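Local coordinates for protein glutathione S-transferase 1 (Ascaris suum, PDB 4Q5F) that conjugates reduced glutathione to a wide range of hydrophobic electrophiles, foreign and endogenous, and can also act as a glutathione peroxidase, at residues F107-L121 / I172-F186. Residues are numbered along the deposited sequence; the frame is centred on the assembly and turned at random.
Sequences FKDFMAELRPCFRVL and ITDSLASWESLIPDF. With GSH (glutathione), chain F; GSH (glutathione), chain C.
Trp179 fills the middle of the contact, its indole lying between Leu114 on one face and Leu182 CD1 of its own segment, toward the rim, on the other. Leu114 makes a CH-pi contact, CB standing 3.9 Å from the centroid of the six-membered ring, while its CD1 sits over the centre of the indole. Met111 adds a Met-aromatic contact at an oblique angle, SD 3.4 Å from Trp179 NE1; bends at chi2 and chi3 curl the thioether back to the pyrrole side. Leu121 CD1 closes on the indole edge, and Arg115 passes across it with CG near CZ2.

The second CH-pi pair is Phe107 with Ile172, whose CG1 lies 4.0 Å from the ring centroid; Met111 CG covers the opposite face, so the phenyl is sandwiched. With CG anti to the backbone N (chi1 160°), the ring of Phe107 also carries CZ to within 3.5 Å of Ser175 CB. The Ser175 hydroxyl is hydrogen-bonded to Val171 O in its own helix.

Remaining contacts are apolar. Phe110 and Phe186 approach from opposite directions, CZ to CZ 3.8 Å, and Leu182 CD1 meets the Phe118 ring in its plane, 3.6 Å from CE1. No hydrogen bond joins the segments.

Glutathione lies at the margins: one molecule is disulfide-linked to Cys117 through SG2, 2.0 Å from SG, and another, also hydrogen-bonded to residues of the second subunit, among them Lys55 and Ser76, hydrogen-bonds through its N1 to Asp109 OD2.

The contact belongs to the all-helical C-terminal domain of the GST fold, where the axes of 107-114 and 172-182 come to 11.8 Å at their closest, with N-to-C directions 26° apart. Helix 129-155 packs on Phe110, Cys117 and Leu121, helix 191-201 covers Thr173 and Leu176, and Asp174 touches helix 27-37 of the thioredoxin-like domain.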
ATOM      1  N   PHE B 107       5.107   4.408   6.094  1.00 17.29           N
ATOM      2  CA  PHE B 107       5.862   3.337   6.730  1.00 16.29           C
ATOM      3  C   PHE B 107       6.162   2.241   5.713  1.00 21.80           C
ATOM      4  O   PHE B 107       7.240   1.646   5.725  1.00 20.19           O
ATOM      5  CB  PHE B 107       5.081   2.763   7.913  1.00 17.79           C
ATOM      6  CG  PHE B 107       5.523   1.388   8.318  1.00 17.05           C
ATOM      7  CD1 PHE B 107       6.667   1.207   9.077  1.00 19.63           C
ATOM      8  CD2 PHE B 107       4.793   0.273   7.941  1.00 20.94           C
ATOM      9  CE1 PHE B 107       7.075  -0.060   9.450  1.00 20.50           C
ATOM     10  CE2 PHE B 107       5.195  -0.996   8.311  1.00 22.15           C
ATOM     11  CZ  PHE B 107       6.338  -1.163   9.067  1.00 24.12           C
ATOM     12  N   LYS B 108       5.203   1.985   4.830  1.00 17.11           N
ATOM     13  CA  LYS B 108       5.383   1.003   3.767  1.00 18.20           C
ATOM     14  C   LYS B 108       6.490   1.421   2.799  1.00 17.73           C
ATOM     15  O   LYS B 108       7.279   0.584   2.363  1.00 21.65           O
ATOM     16  CB  LYS B 108       4.070   0.786   3.010  1.00 17.63           C
ATOM     17  CG  LYS B 108       3.251  -0.403   3.507  1.00 23.15           C
ATOM     18  CD  LYS B 108       1.857  -0.418   2.886  1.00 43.09           C
ATOM     19  CE  LYS B 108       1.647  -1.624   1.983  1.00 47.65           C
ATOM     20  NZ  LYS B 108       0.340  -1.545   1.267  1.00 37.84           N
ATOM     21  N   ASP B 109       6.547   2.710   2.466  1.00 12.47           N
ATOM     22  CA  ASP B 109       7.608   3.227   1.603  1.00 14.75           C
ATOM     23  C   ASP B 109       8.967   3.012   2.257  1.00 20.91           C
ATOM     24  O   ASP B 109       9.927   2.608   1.605  1.00 19.70           O
ATOM     25  CB  ASP B 109       7.417   4.721   1.325  1.00 14.83           C
ATOM     26  CG  ASP B 109       6.302   5.002   0.334  1.00 22.72           C
ATOM     27  OD1 ASP B 109       5.848   4.058  -0.348  1.00 29.76           O
ATOM     28  OD2 ASP B 109       5.889   6.176   0.230  1.00 20.75           O
ATOM     29  N   PHE B 110       9.038   3.297   3.553  1.00 20.76           N
ATOM     30  CA  PHE B 110      10.252   3.090   4.329  1.00 17.53           C
ATOM     31  C   PHE B 110      10.674   1.622   4.273  1.00 17.21           C
ATOM     32  O   PHE B 110      11.831   1.308   3.996  1.00 20.68           O
ATOM     33  CB  PHE B 110      10.015   3.511   5.781  1.00 18.98           C
ATOM     34  CG  PHE B 110      11.226   3.394   6.665  1.00 22.92           C
ATOM     35  CD1 PHE B 110      12.507   3.475   6.143  1.00 26.00           C
ATOM     36  CD2 PHE B 110      11.079   3.202   8.028  1.00 21.47           C
ATOM     37  CE1 PHE B 110      13.612   3.368   6.964  1.00 22.92           C
ATOM     38  CE2 PHE B 110      12.180   3.094   8.851  1.00 25.94           C
ATOM     39  CZ  PHE B 110      13.447   3.177   8.318  1.00 25.08           C
ATOM     40  N   MET B 111       9.725   0.730   4.535  1.00 17.60           N
ATOM     41  CA  MET B 111       9.982  -0.707   4.507  1.00 21.24           C
ATOM     42  C   MET B 111      10.446  -1.168   3.130  1.00 22.83           C
ATOM     43  O   MET B 111      11.231  -2.108   3.016  1.00 21.15           O
ATOM     44  CB  MET B 111       8.721  -1.480   4.901  1.00 24.23           C
ATOM     45  CG  MET B 111       8.365  -1.403   6.381  1.00 31.38           C
ATOM     46  SD  MET B 111       9.591  -2.190   7.446  1.00 50.87           S
ATOM     47  CE  MET B 111      10.522  -0.766   8.004  1.00 29.31           C
ATOM     48  N   ALA B 112       9.951  -0.511   2.084  1.00 20.53           N
ATOM     49  CA  ALA B 112      10.296  -0.882   0.716  1.00 18.29           C
ATOM     50  C   ALA B 112      11.790  -0.688   0.448  1.00 22.86           C
ATOM     51  O   ALA B 112      12.348  -1.289  -0.470  1.00 23.35           O
ATOM     52  CB  ALA B 112       9.469  -0.079  -0.276  1.00 12.69           C
ATOM     53  N   GLU B 113      12.431   0.150   1.255  1.00 21.26           N
ATOM     54  CA  GLU B 113      13.862   0.396   1.130  1.00 26.45           C
ATOM     55  C   GLU B 113      14.637  -0.704   1.845  1.00 27.14           C
ATOM     56  O   GLU B 113      15.623  -1.222   1.323  1.00 31.67           O
ATOM     57  CB  GLU B 113      14.237   1.748   1.747  1.00 27.00           C
ATOM     58  CG  GLU B 113      13.321   2.918   1.383  1.00 33.48           C
ATOM     59  CD  GLU B 113      13.886   3.799   0.286  1.00 47.88           C
ATOM     60  OE1 GLU B 113      14.572   3.269  -0.614  1.00 54.85           O
ATOM     61  OE2 GLU B 113      13.646   5.026   0.330  1.00 42.99           O
ATOM     62  N   LEU B 114      14.173  -1.059   3.039  1.00 26.73           N
ATOM     63  CA  LEU B 114      14.906  -1.957   3.928  1.00 25.94           C
ATOM     64  C   LEU B 114      14.758  -3.435   3.577  1.00 30.49           C
ATOM     65  O   LEU B 114      15.751  -4.159   3.488  1.00 34.10           O
ATOM     66  CB  LEU B 114      14.439  -1.751   5.370  1.00 25.82           C
ATOM     67  CG  LEU B 114      14.693  -0.388   6.012  1.00 22.70           C
ATOM     68  CD1 LEU B 114      14.142  -0.385   7.428  1.00 25.04           C
ATOM     69  CD2 LEU B 114      16.173  -0.046   6.013  1.00 26.22           C
ATOM     70  N   ARG B 115      13.519  -3.878   3.392  1.00 26.50           N
ATOM     71  CA  ARG B 115      13.216  -5.305   3.272  1.00 33.57           C
ATOM     72  C   ARG B 115      14.015  -6.050   2.195  1.00 29.57           C
ATOM     73  O   ARG B 115      14.450  -7.175   2.428  1.00 35.54           O
ATOM     74  CB  ARG B 115      11.708  -5.515   3.078  1.00 27.23           C
ATOM     75  CG  ARG B 115      10.930  -5.464   4.392  1.00 40.58           C
ATOM     76  CD  ARG B 115       9.425  -5.340   4.195  1.00 48.70           C
ATOM     77  NE  ARG B 115       8.764  -4.976   5.448  1.00 52.32           N
ATOM     78  CZ  ARG B 115       7.474  -4.674   5.564  1.00 45.72           C
ATOM     79  NH1 ARG B 115       6.681  -4.687   4.501  1.00 52.44           N
ATOM     80  NH2 ARG B 115       6.975  -4.354   6.751  1.00 31.32           N
ATOM     81  N   PRO B 116      14.219  -5.431   1.021  1.00 32.65           N
ATOM     82  CA  PRO B 116      15.015  -6.098  -0.020  1.00 29.28           C
ATOM     83  C   PRO B 116      16.454  -6.403   0.404  1.00 35.33           C
ATOM     84  O   PRO B 116      17.123  -7.205  -0.249  1.00 39.02           O
ATOM     85  CB  PRO B 116      15.015  -5.081  -1.165  1.00 30.23           C
ATOM     86  CG  PRO B 116      13.802  -4.259  -0.950  1.00 28.22           C
ATOM     87  CD  PRO B 116      13.623  -4.174   0.535  1.00 29.79           C
ATOM     88  N   CYS B 117      16.913  -5.765   1.480  1.00 27.25           N
ATOM     89  CA  CYS B 117      18.264  -5.967   2.001  1.00 34.04           C
ATOM     90  C   CYS B 117      18.250  -6.713   3.329  1.00 38.10           C
ATOM     91  O   CYS B 117      19.272  -6.802   4.010  1.00 34.14           O
ATOM     92  CB  CYS B 117      18.956  -4.624   2.214  1.00 36.96           C
ATOM     93  SG  CYS B 117      19.121  -3.601   0.737  1.00 56.40           S
ATOM     94  N   PHE B 118      17.091  -7.241   3.698  1.00 40.04           N
ATOM     95  CA  PHE B 118      16.917  -7.883   4.995  1.00 38.32           C
ATOM     96  C   PHE B 118      17.814  -9.106   5.175  1.00 34.45           C
ATOM     97  O   PHE B 118      18.437  -9.283   6.224  1.00 27.13           O
ATOM     98  CB  PHE B 118      15.460  -8.305   5.183  1.00 35.99           C
ATOM     99  CG  PHE B 118      15.277  -9.367   6.225  1.00 35.73           C
ATOM    100  CD1 PHE B 118      15.310  -9.048   7.571  1.00 37.58           C
ATOM    101  CD2 PHE B 118      15.083 -10.688   5.859  1.00 36.62           C
ATOM    102  CE1 PHE B 118      15.150 -10.025   8.530  1.00 32.49           C
ATOM    103  CE2 PHE B 118      14.924 -11.667   6.815  1.00 39.91           C
ATOM    104  CZ  PHE B 118      14.958 -11.333   8.150  1.00 40.97           C
ATOM    105  N   ARG B 119      17.869  -9.952   4.153  1.00 31.03           N
ATOM    106  CA  ARG B 119      18.545 -11.239   4.268  1.00 34.78           C
ATOM    107  C   ARG B 119      20.064 -11.106   4.328  1.00 32.71           C
ATOM    108  O   ARG B 119      20.726 -11.852   5.049  1.00 33.51           O
ATOM    109  CB  ARG B 119      18.131 -12.158   3.118  1.00 33.18           C
ATOM    110  CG  ARG B 119      16.694 -12.641   3.229  1.00 29.28           C
ATOM    111  CD  ARG B 119      16.230 -13.356   1.974  1.00 30.28           C
ATOM    112  NE  ARG B 119      17.078 -14.496   1.637  1.00 39.84           N
ATOM    113  CZ  ARG B 119      17.086 -15.647   2.302  1.00 44.73           C
ATOM    114  NH1 ARG B 119      16.302 -15.816   3.357  1.00 34.64           N
ATOM    115  NH2 ARG B 119      17.890 -16.629   1.917  1.00 44.62           N
ATOM    116  N   VAL B 120      20.616 -10.164   3.572  1.00 30.05           N
ATOM    117  CA  VAL B 120      22.041  -9.873   3.656  1.00 32.73           C
ATOM    118  C   VAL B 120      22.354  -9.366   5.061  1.00 30.75           C
ATOM    119  O   VAL B 120      23.399  -9.683   5.629  1.00 42.62           O
ATOM    120  CB  VAL B 120      22.472  -8.828   2.597  1.00 30.10           C
ATOM    121  CG1 VAL B 120      23.930  -8.408   2.782  1.00 28.85           C
ATOM    122  CG2 VAL B 120      22.262  -9.380   1.195  1.00 23.33           C
ATOM    123  N   LEU B 121      21.431  -8.595   5.626  1.00 30.14           N
ATOM    124  CA  LEU B 121      21.618  -8.038   6.961  1.00 32.71           C
ATOM    125  C   LEU B 121      21.396  -9.084   8.045  1.00 32.88           C
ATOM    126  O   LEU B 121      22.044  -9.044   9.090  1.00 29.95           O
ATOM    127  CB  LEU B 121      20.683  -6.846   7.175  1.00 28.72           C
ATOM    128  CG  LEU B 121      21.068  -5.565   6.432  1.00 34.17           C
ATOM    129  CD1 LEU B 121      19.983  -4.512   6.595  1.00 26.16           C
ATOM    130  CD2 LEU B 121      22.408  -5.026   6.921  1.00 32.92           C
ATOM    131  N   ILE B 172       3.233  -0.899  12.864  1.00 17.99           N
ATOM    132  CA  ILE B 172       4.425  -0.071  12.722  1.00 21.17           C
ATOM    133  C   ILE B 172       5.414  -0.332  13.854  1.00 21.26           C
ATOM    134  O   ILE B 172       6.579  -0.643  13.608  1.00 21.30           O
ATOM    135  CB  ILE B 172       4.055   1.434  12.679  1.00 22.95           C
ATOM    136  CG1 ILE B 172       3.398   1.770  11.340  1.00 17.91           C
ATOM    137  CG2 ILE B 172       5.291   2.319  12.877  1.00 17.70           C
ATOM    138  CD1 ILE B 172       2.752   3.142  11.287  1.00 12.51           C
ATOM    139  N   THR B 173       4.944  -0.207  15.089  1.00 16.34           N
ATOM    140  CA  THR B 173       5.812  -0.328  16.254  1.00 21.51           C
ATOM    141  C   THR B 173       6.435  -1.717  16.380  1.00 20.86           C
ATOM    142  O   THR B 173       7.574  -1.852  16.829  1.00 26.31           O
ATOM    143  CB  THR B 173       5.054  -0.004  17.549  1.00 22.09           C
ATOM    144  OG1 THR B 173       3.885  -0.826  17.641  1.00 19.76           O
ATOM    145  CG2 THR B 173       4.650   1.461  17.569  1.00 16.39           C
ATOM    146  N   ASP B 174       5.696  -2.749  15.990  1.00 18.95           N
ATOM    147  CA  ASP B 174       6.219  -4.109  16.048  1.00 21.51           C
ATOM    148  C   ASP B 174       7.351  -4.279  15.046  1.00 20.85           C
ATOM    149  O   ASP B 174       8.393  -4.856  15.361  1.00 18.44           O
ATOM    150  CB  ASP B 174       5.121  -5.134  15.764  1.00 19.64           C
ATOM    151  CG  ASP B 174       5.615  -6.564  15.888  1.00 29.40           C
ATOM    152  OD1 ASP B 174       5.821  -7.025  17.032  1.00 19.15           O
ATOM    153  OD2 ASP B 174       5.792  -7.226  14.845  1.00 31.70           O
ATOM    154  N   SER B 175       7.140  -3.770  13.835  1.00 18.99           N
ATOM    155  CA  SER B 175       8.129  -3.885  12.770  1.00 24.11           C
ATOM    156  C   SER B 175       9.387  -3.093  13.113  1.00 27.25           C
ATOM    157  O   SER B 175      10.501  -3.595  12.970  1.00 24.05           O
ATOM    158  CB  SER B 175       7.547  -3.394  11.444  1.00 19.96           C
ATOM    159  OG  SER B 175       6.284  -3.982  11.195  1.00 34.06           O
ATOM    160  N   LEU B 176       9.202  -1.853  13.561  1.00 20.84           N
ATOM    161  CA  LEU B 176      10.322  -1.011  13.970  1.00 22.04           C
ATOM    162  C   LEU B 176      11.109  -1.677  15.092  1.00 25.47           C
ATOM    163  O   LEU B 176      12.340  -1.676  15.083  1.00 29.54           O
ATOM    164  CB  LEU B 176       9.823   0.358  14.438  1.00 21.64           C
ATOM    165  CG  LEU B 176       9.231   1.294  13.383  1.00 21.82           C
ATOM    166  CD1 LEU B 176       8.787   2.597  14.032  1.00 19.43           C
ATOM    167  CD2 LEU B 176      10.222   1.565  12.265  1.00 15.52           C
ATOM    168  N   ALA B 177      10.388  -2.246  16.054  1.00 24.96           N
ATOM    169  CA  ALA B 177      11.010  -2.934  17.179  1.00 23.34           C
ATOM    170  C   ALA B 177      11.895  -4.075  16.694  1.00 24.08           C
ATOM    171  O   ALA B 177      13.001  -4.270  17.194  1.00 34.98           O
ATOM    172  CB  ALA B 177       9.942  -3.461  18.122  1.00 28.62           C
ATOM    173  N   SER B 178      11.403  -4.823  15.713  1.00 23.70           N
ATOM    174  CA  SER B 178      12.144  -5.952  15.164  1.00 28.63           C
ATOM    175  C   SER B 178      13.375  -5.484  14.392  1.00 29.32           C
ATOM    176  O   SER B 178      14.449  -6.069  14.510  1.00 32.83           O
ATOM    177  CB  SER B 178      11.245  -6.788  14.250  1.00 27.77           C
ATOM    178  OG  SER B 178      10.151  -7.326  14.970  1.00 47.57           O
ATOM    179  N   TRP B 179      13.212  -4.426  13.604  1.00 30.56           N
ATOM    180  CA  TRP B 179      14.318  -3.881  12.824  1.00 28.86           C
ATOM    181  C   TRP B 179      15.414  -3.325  13.722  1.00 34.13           C
ATOM    182  O   TRP B 179      16.574  -3.246  13.321  1.00 39.71           O
ATOM    183  CB  TRP B 179      13.821  -2.792  11.872  1.00 26.83           C
ATOM    184  CG  TRP B 179      13.345  -3.341  10.573  1.00 27.90           C
ATOM    185  CD1 TRP B 179      12.052  -3.498  10.171  1.00 23.98           C
ATOM    186  CD2 TRP B 179      14.162  -3.827   9.502  1.00 30.41           C
ATOM    187  NE1 TRP B 179      12.013  -4.047   8.913  1.00 28.95           N
ATOM    188  CE2 TRP B 179      13.295  -4.257   8.480  1.00 30.56           C
ATOM    189  CE3 TRP B 179      15.541  -3.936   9.309  1.00 31.11           C
ATOM    190  CZ2 TRP B 179      13.764  -4.790   7.280  1.00 25.97           C
ATOM    191  CZ3 TRP B 179      16.005  -4.464   8.118  1.00 29.52           C
ATOM    192  CH2 TRP B 179      15.119  -4.885   7.119  1.00 25.56           C
ATOM    193  N   GLU B 180      15.039  -2.942  14.937  1.00 36.94           N
ATOM    194  CA  GLU B 180      16.002  -2.451  15.914  1.00 40.51           C
ATOM    195  C   GLU B 180      17.006  -3.547  16.263  1.00 46.47           C
ATOM    196  O   GLU B 180      18.106  -3.267  16.740  1.00 46.75           O
ATOM    197  CB  GLU B 180      15.280  -1.982  17.178  1.00 34.51           C
ATOM    198  CG  GLU B 180      16.112  -1.075  18.070  1.00 42.31           C
ATOM    199  CD  GLU B 180      15.385  -0.669  19.338  1.00 58.79           C
ATOM    200  OE1 GLU B 180      14.152  -0.853  19.406  1.00 64.74           O
ATOM    201  OE2 GLU B 180      16.050  -0.165  20.267  1.00 66.44           O
ATOM    202  N   SER B 181      16.621  -4.796  16.010  1.00 41.73           N
ATOM    203  CA  SER B 181      17.462  -5.948  16.319  1.00 38.85           C
ATOM    204  C   SER B 181      18.443  -6.261  15.191  1.00 39.97           C
ATOM    205  O   SER B 181      19.485  -6.873  15.421  1.00 58.04           O
ATOM    206  CB  SER B 181      16.585  -7.172  16.593  1.00 50.80           C
ATOM    207  OG  SER B 181      15.551  -6.861  17.512  1.00 42.37           O
ATOM    208  N   LEU B 182      18.107  -5.839  13.974  1.00 40.56           N
ATOM    209  CA  LEU B 182      18.954  -6.079  12.807  1.00 34.85           C
ATOM    210  C   LEU B 182      19.957  -4.953  12.603  1.00 48.26           C
ATOM    211  O   LEU B 182      21.004  -5.142  11.984  1.00 63.83           O
ATOM    212  CB  LEU B 182      18.096  -6.195  11.548  1.00 35.11           C
ATOM    213  CG  LEU B 182      17.356  -7.509  11.316  1.00 46.10           C
ATOM    214  CD1 LEU B 182      16.059  -7.241  10.577  1.00 40.09           C
ATOM    215  CD2 LEU B 182      18.230  -8.477  10.531  1.00 44.47           C
ATOM    216  N   ILE B 183      19.620  -3.778  13.125  1.00 47.98           N
ATOM    217  CA  ILE B 183      20.377  -2.560  12.869  1.00 46.79           C
ATOM    218  C   ILE B 183      20.666  -1.863  14.195  1.00 44.89           C
ATOM    219  O   ILE B 183      19.752  -1.348  14.834  1.00 41.38           O
ATOM    220  CB  ILE B 183      19.580  -1.627  11.935  1.00 38.27           C
ATOM    221  CG1 ILE B 183      19.485  -2.250  10.541  1.00 37.73           C
ATOM    222  CG2 ILE B 183      20.230  -0.251  11.837  1.00 44.64           C
ATOM    223  CD1 ILE B 183      18.361  -1.704   9.693  1.00 38.11           C
ATOM    224  N   PRO B 184      21.938  -1.855  14.626  1.00 58.48           N
ATOM    225  CA  PRO B 184      22.227  -1.193  15.903  1.00 58.28           C
ATOM    226  C   PRO B 184      22.017   0.314  15.819  1.00 45.71           C
ATOM    227  O   PRO B 184      22.386   0.932  14.820  1.00 27.43           O
ATOM    228  CB  PRO B 184      23.708  -1.513  16.146  1.00 60.81           C
ATOM    229  CG  PRO B 184      24.024  -2.656  15.239  1.00 60.34           C
ATOM    230  CD  PRO B 184      23.141  -2.480  14.049  1.00 54.03           C
ATOM    231  N   ASP B 185      21.416   0.886  16.859  1.00 45.96           N
ATOM    232  CA  ASP B 185      21.181   2.324  16.931  1.00 51.38           C
ATOM    233  C   ASP B 185      20.231   2.788  15.824  1.00 40.86           C
ATOM    234  O   ASP B 185      20.279   3.938  15.386  1.00 34.34           O
ATOM    235  CB  ASP B 185      22.510   3.086  16.872  1.00 47.91           C
ATOM    236  CG  ASP B 185      23.512   2.585  17.896  1.00 47.51           C
ATOM    237  OD1 ASP B 185      23.374   2.935  19.090  1.00 42.64           O
ATOM    238  OD2 ASP B 185      24.439   1.845  17.507  1.00 55.40           O
ATOM    239  N   PHE B 186      19.373   1.871  15.388  1.00 35.71           N
ATOM    240  CA  PHE B 186      18.340   2.140  14.393  1.00 31.03           C
ATOM    241  C   PHE B 186      17.420   3.286  14.812  1.00 29.84           C
ATOM    242  O   PHE B 186      16.980   4.076  13.979  1.00 29.64           O
ATOM    243  CB  PHE B 186      17.522   0.862  14.188  1.00 39.13           C
ATOM    244  CG  PHE B 186      16.372   1.007  13.236  1.00 35.41           C
ATOM    245  CD1 PHE B 186      16.592   1.121  11.875  1.00 27.76           C
ATOM    246  CD2 PHE B 186      15.068   0.996  13.702  1.00 29.37           C
ATOM    247  CE1 PHE B 186      15.532   1.241  10.997  1.00 33.95           C
ATOM    248  CE2 PHE B 186      14.003   1.113  12.829  1.00 27.31           C
ATOM    249  CZ  PHE B 186      14.235   1.235  11.475  1.00 32.26           C
TER
HETATM  250  CB2 GSH F 302      19.105  -5.425  -1.640  1.00 55.29           C
HETATM  251  SG2 GSH F 302      20.269  -4.716  -0.513  1.00 64.36           S
HETATM  252  N1  GSH C 301       4.196   6.748  -1.584  1.00 21.84           N
HETATM  253  CA1 GSH C 301       3.897   8.018  -2.141  1.00 22.72           C
HETATM  254  C1  GSH C 301       2.481   8.013  -2.666  1.00 16.27           C
HETATM  255  O11 GSH C 301       1.808   9.075  -2.679  1.00 21.04           O
HETATM  256  O12 GSH C 301       1.972   6.946  -3.092  1.00 15.80           O
HETATM  257  CB1 GSH C 301       4.877   8.307  -3.266  1.00 19.33           C
HETATM  258  CG1 GSH C 301       4.741   9.769  -3.708  1.00 17.90           C
HETATM  259  CD1 GSH C 301       5.899  10.158  -4.637  1.00 21.90           C
HETATM  260  OE1 GSH C 301       6.796   9.373  -4.853  1.00 25.85           O
HETATM  261  N2  GSH C 301       5.908  11.467  -5.240  1.00 20.68           N
HETATM  262  CA2 GSH C 301       6.966  11.891  -6.104  1.00 23.20           C
HETATM  263  C2  GSH C 301       7.492  13.217  -5.577  1.00 21.49           C
HETATM  264  O2  GSH C 301       6.811  13.863  -4.794  1.00 18.23           O
HETATM  265  CB2 GSH C 301       6.454  12.084  -7.505  1.00 28.60           C
HETATM  266  SG2 GSH C 301       5.717  10.591  -8.093  1.00 50.06           S
HETATM  267  N3  GSH C 301       8.779  13.722  -6.001  1.00 24.93           N
HETATM  268  CA3 GSH C 301       9.267  14.978  -5.490  1.00 25.44           C
HETATM  269  C3  GSH C 301       9.989  14.755  -4.159  1.00 27.90           C
HETATM  270  O31 GSH C 301       9.860  13.665  -3.543  1.00 29.37           O
HETATM  271  O32 GSH C 301      10.712  15.665  -3.682  1.00 27.93           O